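PDB 6CXT: Alpha/beta hydrolase fold protein from Marinomonas mediterranea, which carries, on the phosphopantetheine arm of its carrier domain (the part present here), the thioester-bound pyrrole precursor that a flavin-dependent oxidase oxidises. Local coordinates for residues 36-41 with 61-66. Numbering follows the deposited sequence.
Sequences LSMVLL and EHFENV
Met38 lays its thioether obliquely against the Phe63 ring, the sulfur SD 4.4 Å from the ring centroid and 37° off the ring normal, which fits a Met-aromatic contact. The methyl extends the overlap, CE of Met38 reaching CD2 of Phe63 at 3.7 Å, while SD of Met38 stands 3.8 Å from CE2 of Phe63. CG stands anti to the backbone N (chi1 177°), and the bends at chi2 and chi3 then bring sulfur and methyl to the ring together. Leu41, one helical turn on, meets the ring differently: its CD2 lies at the edge, near the ring plane, 4.1 Å from CE2 of Phe63. With CA of Met38 and CA of Phe63 9.8 Å apart, it is side chains that span residues 36-41 and 61-66. With an alanine at Met38, the CD2-CE2 side of the Phe63 ring would probably lose its sulfur contact and face a gap. Leu33 touches all three residues, and Leu69 of helix 66-75 packs on Leu41 and Phe63, placing the cluster in the core of the helical carrier domain. The same helix 35-49 faces the prosthetic group: Leu36 touches FK4, and Met38 also packs on Tyr178 of the neighbouring Butyryl-CoA dehydrogenase chain. All three are buried and no hydrogen bond crosses, consistent with dispersion and the polarisable sulfur, not directional bonds, joining these two segments.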
loop_
_atom_site.group_PDB
_atom_site.type_symbol
_atom_site.label_atom_id
_atom_site.label_comp_id
_atom_site.label_asym_id
_atom_site.label_seq_id
_atom_site.Cartn_x
_atom_site.Cartn_y
_atom_site.Cartn_z
ATOM N N LEU A 36 -22.770 -16.485 -9.989
ATOM C CA LEU A 36 -22.832 -15.001 -9.864
ATOM C C LEU A 36 -24.130 -14.451 -10.543
ATOM O O LEU A 36 -24.873 -13.709 -9.890
ATOM C CB LEU A 36 -21.590 -14.369 -10.474
ATOM C CG LEU A 36 -20.294 -14.774 -9.688
ATOM C CD1 LEU A 36 -19.129 -14.020 -10.257
ATOM C CD2 LEU A 36 -20.335 -14.523 -8.180
ATOM N N SER A 37 -24.368 -14.824 -11.810
ATOM C CA SER A 37 -25.555 -14.268 -12.511
ATOM C C SER A 37 -26.838 -14.705 -11.838
ATOM O O SER A 37 -27.816 -13.944 -11.868
ATOM C CB SER A 37 -25.546 -14.560 -13.989
ATOM O OG SER A 37 -25.469 -15.970 -14.195
ATOM N N MET A 38 -26.829 -15.856 -11.164
ATOM C CA MET A 38 -28.022 -16.335 -10.456
ATOM C C MET A 38 -28.407 -15.372 -9.353
ATOM O O MET A 38 -29.569 -15.041 -9.182
ATOM C CB MET A 38 -27.814 -17.773 -9.943
ATOM C CG MET A 38 -28.952 -18.369 -9.128
ATOM S SD MET A 38 -30.406 -18.676 -10.207
ATOM C CE MET A 38 -29.808 -19.903 -11.383
ATOM N N VAL A 39 -27.407 -14.856 -8.627
ATOM C CA VAL A 39 -27.675 -13.916 -7.545
ATOM C C VAL A 39 -28.377 -12.673 -8.094
ATOM O O VAL A 39 -29.328 -12.185 -7.493
ATOM C CB VAL A 39 -26.366 -13.553 -6.748
ATOM C CG1 VAL A 39 -26.694 -12.568 -5.600
ATOM C CG2 VAL A 39 -25.798 -14.836 -6.144
ATOM N N LEU A 40 -27.886 -12.162 -9.205
ATOM C CA LEU A 40 -28.444 -10.920 -9.764
ATOM C C LEU A 40 -29.900 -11.218 -10.283
ATOM O O LEU A 40 -30.839 -10.422 -10.102
ATOM C CB LEU A 40 -27.552 -10.415 -10.914
ATOM C CG LEU A 40 -26.097 -10.008 -10.473
ATOM C CD1 LEU A 40 -25.335 -9.464 -11.654
ATOM C CD2 LEU A 40 -26.151 -9.006 -9.343
ATOM N N LEU A 41 -30.043 -12.368 -10.942
ATOM C CA LEU A 41 -31.366 -12.765 -11.468
ATOM C C LEU A 41 -32.356 -12.910 -10.295
ATOM O O LEU A 41 -33.444 -12.331 -10.325
ATOM C CB LEU A 41 -31.233 -14.081 -12.240
ATOM C CG LEU A 41 -32.557 -14.630 -12.872
ATOM C CD1 LEU A 41 -33.117 -13.684 -13.938
ATOM C CD2 LEU A 41 -32.275 -15.996 -13.484
ATOM N N GLU A 61 -34.991 -27.907 -14.269
ATOM C CA GLU A 61 -36.321 -27.912 -14.924
ATOM C C GLU A 61 -36.773 -26.453 -15.043
ATOM O O GLU A 61 -37.023 -25.966 -16.155
ATOM C CB GLU A 61 -37.360 -28.792 -14.191
ATOM C CG GLU A 61 -36.974 -30.279 -14.069
ATOM C CD GLU A 61 -36.296 -30.665 -12.724
ATOM O OE1 GLU A 61 -37.042 -30.883 -11.731
ATOM O OE2 GLU A 61 -35.033 -30.778 -12.647
ATOM N N HIS A 62 -36.816 -25.748 -13.911
ATOM C CA HIS A 62 -37.213 -24.337 -13.928
ATOM C C HIS A 62 -36.268 -23.354 -14.643
ATOM O O HIS A 62 -36.747 -22.371 -15.219
ATOM C CB HIS A 62 -37.530 -23.858 -12.521
ATOM C CG HIS A 62 -38.534 -24.717 -11.826
ATOM N ND1 HIS A 62 -38.318 -25.257 -10.575
ATOM C CD2 HIS A 62 -39.753 -25.160 -12.223
ATOM C CE1 HIS A 62 -39.371 -25.977 -10.222
ATOM N NE2 HIS A 62 -40.254 -25.935 -11.203
ATOM N N PHE A 63 -34.962 -23.622 -14.651
ATOM C CA PHE A 63 -33.989 -22.619 -15.129
ATOM C C PHE A 63 -33.455 -22.980 -16.470
ATOM O O PHE A 63 -32.490 -22.381 -16.988
ATOM C CB PHE A 63 -32.895 -22.349 -14.092
ATOM C CG PHE A 63 -33.399 -21.579 -12.910
ATOM C CD1 PHE A 63 -34.118 -22.213 -11.875
ATOM C CD2 PHE A 63 -33.219 -20.182 -12.853
ATOM C CE1 PHE A 63 -34.624 -21.473 -10.784
ATOM C CE2 PHE A 63 -33.727 -19.454 -11.784
ATOM C CZ PHE A 63 -34.406 -20.088 -10.738
ATOM N N GLU A 64 -34.163 -23.900 -17.112
ATOM C CA GLU A 64 -33.741 -24.289 -18.431
ATOM C C GLU A 64 -33.676 -23.107 -19.385
ATOM O O GLU A 64 -32.696 -22.943 -20.150
ATOM C CB GLU A 64 -34.690 -25.391 -18.972
ATOM C CG GLU A 64 -34.223 -25.887 -20.315
ATOM C CD GLU A 64 -35.122 -26.935 -20.934
ATOM O OE1 GLU A 64 -36.212 -27.265 -20.385
ATOM O OE2 GLU A 64 -34.692 -27.405 -21.994
ATOM N N ASN A 65 -34.703 -22.271 -19.368
ATOM C CA ASN A 65 -34.758 -21.157 -20.300
ATOM C C ASN A 65 -35.713 -20.143 -19.716
ATOM O O ASN A 65 -36.276 -20.370 -18.619
ATOM C CB ASN A 65 -35.201 -21.612 -21.717
ATOM C CG ASN A 65 -36.536 -22.385 -21.691
ATOM O OD1 ASN A 65 -37.503 -21.954 -21.043
ATOM N ND2 ASN A 65 -36.565 -23.559 -22.364
ATOM N N VAL A 66 -35.876 -19.019 -20.433
ATOM C CA VAL A 66 -36.747 -17.925 -19.968
ATOM C C VAL A 66 -38.232 -18.386 -19.813
ATOM O O VAL A 66 -38.928 -18.040 -18.837
ATOM C CB VAL A 66 -36.573 -16.662 -20.861
ATOM C CG1 VAL A 66 -37.623 -15.600 -20.567
ATOM C CG2 VAL A 66 -35.172 -16.038 -20.644
#